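Local coordinates for MUTM (fpg) protein (Thermus thermophilus, PDB 1EE8) that belongs to the Fpg/MutM family, whose single chain combines an N-terminal family domain, a helix-two-turn-helix (H2TH) domain and a zinc finger, at residues P145-L150 with E166-A171; L149-R154 with V159-A164. All coordinates share one frame; numbering follows the deposited sequence.

Interaction 1: P145-L150 with E166-A171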
loop_
_atom_site.group_PDB
_atom_site.type_symbol
_atom_site.label_atom_id
_atom_site.label_comp_id
_atom_site.label_asym_id
_atom_site.label_seq_id
_atom_site.Cartn_x
_atom_site.Cartn_y
_atom_site.Cartn_z
ATOM N N PRO A 145 17.017 8.847 -37.381
ATOM C CA PRO A 145 17.306 10.286 -37.344
ATOM C C PRO A 145 17.919 10.731 -36.021
ATOM O O PRO A 145 17.499 10.299 -34.945
ATOM C CB PRO A 145 15.938 10.921 -37.586
ATOM C CG PRO A 145 15.229 9.885 -38.420
ATOM C CD PRO A 145 15.605 8.607 -37.722
ATOM N N LEU A 146 18.905 11.612 -36.117
ATOM C CA LEU A 146 19.602 12.137 -34.952
ATOM C C LEU A 146 18.671 12.513 -33.801
ATOM O O LEU A 146 18.889 12.101 -32.657
ATOM C CB LEU A 146 20.427 13.356 -35.359
ATOM C CG LEU A 146 21.394 13.904 -34.314
ATOM C CD1 LEU A 146 22.294 12.787 -33.790
ATOM C CD2 LEU A 146 22.218 15.017 -34.946
ATOM N N LYS A 147 17.632 13.288 -34.095
ATOM C CA LYS A 147 16.716 13.707 -33.049
ATOM C C LYS A 147 16.051 12.539 -32.319
ATOM O O LYS A 147 15.853 12.606 -31.108
ATOM C CB LYS A 147 15.640 14.646 -33.600
ATOM C CG LYS A 147 14.730 15.161 -32.494
ATOM C CD LYS A 147 13.630 16.075 -32.984
ATOM C CE LYS A 147 12.752 16.496 -31.811
ATOM N NZ LYS A 147 11.682 17.430 -32.223
ATOM N N ALA A 148 15.700 11.484 -33.049
ATOM C CA ALA A 148 15.076 10.312 -32.432
ATOM C C ALA A 148 16.012 9.715 -31.384
ATOM O O ALA A 148 15.570 9.191 -30.363
ATOM C CB ALA A 148 14.746 9.264 -33.493
ATOM N N LEU A 149 17.311 9.788 -31.631
ATOM C CA LEU A 149 18.255 9.255 -30.663
ATOM C C LEU A 149 18.368 10.173 -29.455
ATOM O O LEU A 149 18.757 9.743 -28.371
ATOM C CB LEU A 149 19.626 9.048 -31.304
ATOM C CG LEU A 149 20.014 7.570 -31.418
ATOM C CD1 LEU A 149 18.948 6.811 -32.182
ATOM C CD2 LEU A 149 21.352 7.451 -32.111
ATOM N N LEU A 150 18.029 11.443 -29.634
ATOM C CA LEU A 150 18.092 12.377 -28.522
ATOM C C LEU A 150 16.874 12.182 -27.630
ATOM O O LEU A 150 16.908 12.494 -26.442
ATOM C CB LEU A 150 18.130 13.821 -29.025
ATOM C CG LEU A 150 19.388 14.240 -29.787
ATOM C CD1 LEU A 150 19.356 15.739 -30.037
ATOM C CD2 LEU A 150 20.617 13.865 -28.973
ATOM N N GLU A 166 16.448 22.570 -29.370
ATOM C CA GLU A 166 17.374 23.642 -29.027
ATOM C C GLU A 166 18.841 23.209 -29.051
ATOM O O GLU A 166 19.708 23.970 -29.459
ATOM C CB GLU A 166 17.022 24.236 -27.656
ATOM C CG GLU A 166 15.716 25.030 -27.636
ATOM C CD GLU A 166 15.742 26.237 -28.565
ATOM O OE1 GLU A 166 14.878 26.311 -29.462
ATOM O OE2 GLU A 166 16.623 27.114 -28.396
ATOM N N ALA A 167 19.121 21.988 -28.622
ATOM C CA ALA A 167 20.501 21.513 -28.612
ATOM C C ALA A 167 21.005 21.357 -30.043
ATOM O O ALA A 167 22.138 21.729 -30.367
ATOM C CB ALA A 167 20.600 20.175 -27.863
ATOM N N LEU A 168 20.154 20.801 -30.894
ATOM C CA LEU A 168 20.495 20.587 -32.289
ATOM C C LEU A 168 20.778 21.902 -33.005
ATOM O O LEU A 168 21.672 21.980 -33.850
ATOM C CB LEU A 168 19.366 19.820 -32.985
ATOM C CG LEU A 168 19.284 18.349 -32.552
ATOM C CD1 LEU A 168 17.964 17.727 -32.995
ATOM C CD2 LEU A 168 20.481 17.594 -33.156
ATOM N N PHE A 169 20.021 22.937 -32.672
ATOM C CA PHE A 169 20.250 24.234 -33.294
ATOM C C PHE A 169 21.556 24.815 -32.789
ATOM O O PHE A 169 22.357 25.348 -33.555
ATOM C CB PHE A 169 19.153 25.240 -32.959
ATOM C CG PHE A 169 19.470 26.629 -33.440
ATOM C CD1 PHE A 169 19.317 26.959 -34.781
ATOM C CD2 PHE A 169 20.004 27.574 -32.574
ATOM C CE1 PHE A 169 19.694 28.214 -35.251
ATOM C CE2 PHE A 169 20.385 28.831 -33.034
ATOM C CZ PHE A 169 20.230 29.150 -34.374
ATOM N N ARG A 170 21.764 24.733 -31.483
ATOM C CA ARG A 170 22.978 25.292 -30.933
ATOM C C ARG A 170 24.198 24.628 -31.564
ATOM O O ARG A 170 25.191 25.292 -31.838
ATOM C CB ARG A 170 23.002 25.145 -29.413
ATOM C CG ARG A 170 24.153 25.910 -28.801
ATOM C CD ARG A 170 24.026 26.076 -27.309
ATOM N NE ARG A 170 22.858 26.869 -26.933
ATOM C CZ ARG A 170 22.653 27.331 -25.705
ATOM N NH1 ARG A 170 21.568 28.039 -25.426
ATOM N NH2 ARG A 170 23.550 27.090 -24.757
ATOM N N ALA A 171 24.103 23.326 -31.820
ATOM C CA ALA A 171 25.196 22.562 -32.420
ATOM C C ALA A 171 25.190 22.642 -33.945
ATOM O O ALA A 171 26.061 22.076 -34.605
ATOM C CB ALA A 171 25.109 21.101 -31.978
#
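Leu168 carries nearly the whole of the 166-171 side, meeting Leu146, Lys147 and Leu150 on the other helix. At the start of the segment, Glu166 turns its carboxylate to the backbone NH groups of Ala229, Val230 and Tyr231, while Ala167 directs its methyl toward 145-150, though Ala167 CB stays 5.1 Å from CD1 of Leu150; so small a side chain leaves the approach to its larger neighbour. Leu168 has CG beside its own backbone N (chi1 -72°), which carries both methyls toward the other helix. Its CD2 meets CD2 of Leu146 at 3.6 Å as the two side chains slide past each other in opposite directions. Leu150 comes tip to tip, with its CD1 3.6 Å from CG of Leu168. The same Leu150 CD1 lies 3.8 Å from both CD1 and CD2 of Leu168, so this one methyl sits against the whole branch point. These helices are those of the H2TH motif, their axes 11.3 Å apart at an angle of 131°, a gap that branched leucines can bridge. Across Leu168 CD1, at roughly a right angle, runs Lys147, whose CB lies 3.9 Å away. The fully extended lysine chain gives its aliphatic part to the packing and takes NZ on to Asp165 and Thr255.

Interaction 2: L149-R154 with V159-A164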
loop_
_atom_site.group_PDB
_atom_site.type_symbol
_atom_site.label_atom_id
_atom_site.label_comp_id
_atom_site.label_asym_id
_atom_site.label_seq_id
_atom_site.Cartn_x
_atom_site.Cartn_y
_atom_site.Cartn_z
ATOM N N LEU A 149 17.311 9.788 -31.631
ATOM C CA LEU A 149 18.255 9.255 -30.663
ATOM C C LEU A 149 18.368 10.173 -29.455
ATOM O O LEU A 149 18.757 9.743 -28.371
ATOM C CB LEU A 149 19.626 9.048 -31.304
ATOM C CG LEU A 149 20.014 7.570 -31.418
ATOM C CD1 LEU A 149 18.948 6.811 -32.182
ATOM C CD2 LEU A 149 21.352 7.451 -32.111
ATOM N N LEU A 150 18.029 11.443 -29.634
ATOM C CA LEU A 150 18.092 12.377 -28.522
ATOM C C LEU A 150 16.874 12.182 -27.630
ATOM O O LEU A 150 16.908 12.494 -26.442
ATOM C CB LEU A 150 18.130 13.821 -29.025
ATOM C CG LEU A 150 19.388 14.240 -29.787
ATOM C CD1 LEU A 150 19.356 15.739 -30.037
ATOM C CD2 LEU A 150 20.617 13.865 -28.973
ATOM N N LEU A 151 15.804 11.655 -28.219
ATOM C CA LEU A 151 14.559 11.417 -27.506
ATOM C C LEU A 151 14.451 10.033 -26.888
ATOM O O LEU A 151 13.605 9.809 -26.025
ATOM C CB LEU A 151 13.376 11.636 -28.446
ATOM C CG LEU A 151 12.741 13.026 -28.494
ATOM C CD1 LEU A 151 13.802 14.117 -28.498
ATOM C CD2 LEU A 151 11.865 13.107 -29.730
ATOM N N ASP A 152 15.298 9.106 -27.326
ATOM C CA ASP A 152 15.255 7.745 -26.804
ATOM C C ASP A 152 15.312 7.733 -25.285
ATOM O O ASP A 152 14.498 7.078 -24.634
ATOM C CB ASP A 152 16.407 6.906 -27.367
ATOM C CG ASP A 152 15.916 5.685 -28.134
ATOM O OD1 ASP A 152 16.747 4.805 -28.455
ATOM O OD2 ASP A 152 14.695 5.613 -28.420
ATOM N N GLN A 153 16.280 8.463 -24.741
ATOM C CA GLN A 153 16.490 8.580 -23.301
ATOM C C GLN A 153 17.326 7.455 -22.712
ATOM O O GLN A 153 17.576 7.409 -21.508
ATOM C CB GLN A 153 15.153 8.713 -22.563
ATOM C CG GLN A 153 14.475 10.051 -22.838
ATOM C CD GLN A 153 13.567 10.489 -21.717
ATOM O OE1 GLN A 153 13.949 10.457 -20.547
ATOM N NE2 GLN A 153 12.359 10.920 -22.067
ATOM N N ARG A 154 17.757 6.543 -23.572
ATOM C CA ARG A 154 18.625 5.458 -23.149
ATOM C C ARG A 154 20.018 6.036 -23.374
ATOM O O ARG A 154 21.006 5.563 -22.813
ATOM C CB ARG A 154 18.415 4.232 -24.029
ATOM C CG ARG A 154 18.241 4.569 -25.499
ATOM C CD ARG A 154 18.274 3.329 -26.400
ATOM N NE ARG A 154 17.126 2.440 -26.230
ATOM C CZ ARG A 154 16.948 1.627 -25.195
ATOM N NH1 ARG A 154 17.839 1.578 -24.221
ATOM N NH2 ARG A 154 15.876 0.852 -25.143
ATOM N N VAL A 159 15.633 14.161 -21.895
ATOM C CA VAL A 159 15.517 15.025 -23.060
ATOM C C VAL A 159 14.230 14.818 -23.856
ATOM O O VAL A 159 13.851 13.689 -24.180
ATOM C CB VAL A 159 16.729 14.838 -24.009
ATOM C CG1 VAL A 159 16.613 15.782 -25.202
ATOM C CG2 VAL A 159 18.016 15.100 -23.250
ATOM N N GLY A 160 13.565 15.923 -24.162
ATOM C CA GLY A 160 12.338 15.877 -24.935
ATOM C C GLY A 160 12.445 16.758 -26.171
ATOM O O GLY A 160 13.539 17.167 -26.569
ATOM N N ASN A 161 11.302 17.064 -26.774
ATOM C CA ASN A 161 11.261 17.885 -27.974
ATOM C C ASN A 161 11.940 19.242 -27.857
ATOM O O ASN A 161 12.760 19.607 -28.701
ATOM C CB ASN A 161 9.809 18.085 -28.409
ATOM C CG ASN A 161 9.246 16.874 -29.122
ATOM O OD1 ASN A 161 9.861 16.341 -30.050
ATOM N ND2 ASN A 161 8.075 16.426 -28.688
ATOM N N ILE A 162 11.591 19.995 -26.819
ATOM C CA ILE A 162 12.155 21.329 -26.628
ATOM C C ILE A 162 13.680 21.369 -26.606
ATOM O O ILE A 162 14.308 22.047 -27.425
ATOM C CB ILE A 162 11.630 21.973 -25.324
ATOM C CG1 ILE A 162 10.124 22.223 -25.445
ATOM C CG2 ILE A 162 12.367 23.287 -25.042
ATOM C CD1 ILE A 162 9.510 22.883 -24.232
ATOM N N TYR A 163 14.279 20.628 -25.684
ATOM C CA TYR A 163 15.720 20.646 -25.566
ATOM C C TYR A 163 16.469 19.895 -26.649
ATOM O O TYR A 163 17.635 20.193 -26.911
ATOM C CB TYR A 163 16.098 20.212 -24.154
ATOM C CG TYR A 163 15.449 21.155 -23.168
ATOM C CD1 TYR A 163 14.347 20.763 -22.417
ATOM C CD2 TYR A 163 15.859 22.489 -23.082
ATOM C CE1 TYR A 163 13.661 21.671 -21.613
ATOM C CE2 TYR A 163 15.176 23.407 -22.283
ATOM C CZ TYR A 163 14.078 22.989 -21.552
ATOM O OH TYR A 163 13.391 23.889 -20.774
ATOM N N ALA A 164 15.816 18.933 -27.293
ATOM C CA ALA A 164 16.477 18.241 -28.394
ATOM C C ALA A 164 16.577 19.287 -29.517
ATOM O O ALA A 164 17.656 19.524 -30.063
ATOM C CB ALA A 164 15.658 17.047 -28.860
HETATM O O HOH W 1 11.553 12.436 -24.699
#
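The carboxamide of Gln153 reaches the carbonyl of Val159 through a water, which accepts from NE2 of Gln153 at 3.1 Å and donates to O of Val159 at 2.7 Å. Both polar atoms of this amide are thus engaged along the 153-159 connection, NE2 through the water and OE1 directly by Gly158 N. Asn161 sets OD1 3.8 Å from CD2 of Leu151, the side chains crossing obliquely, and that oxygen takes its hydrogen bond from Lys147 NZ. The Tyr163 ring takes no part across the contact; Ile162 CG2 lies over the centre of one face, and its OH bonds to Glu5 and Ser207. Leu151 packs its other methyl, CD1, on Ala164 CB at a tight 3.5 Å, a fit that suits a residue as small as alanine, and the same Ala164 methyl meets CB of Leu150. Gly160 stands at the N-cap of helix 161-170, the second of this H2TH pair, where the Glu2 carboxylate accepts from the first-turn N-H groups of Ile162 and Tyr163. Val159 sets its CB 3.4 Å from the carbonyl O of Leu150, which is buried without a polar partner, probably at some energetic cost. With no direct hydrogen bond between the segments, the contact rests on apolar packing and one bridging water.

Overall arrangement
Both interactions join helix 146-152 to helix 161-170, and their centres lie about 8 Å apart. Interaction 2 sits at the end where the chain turns from one helix into the other, only four residues separating its segments; interaction 1 lies farther from the turn, with fifteen residues between its segments, and its partner 166-171 follows 159-164 along the second helix. Leu149 and Leu150 belong to both, but of these two Leu150 does the touching, so its side chain continues the apolar seam from one contact to the next. A probable hydrogen bond from Lys147 NZ to Asn161 OD1 also ties them together. Helix 184-203 covers this seam through Leu190, making the paired helices part of one hydrophobic core in the H2TH domain.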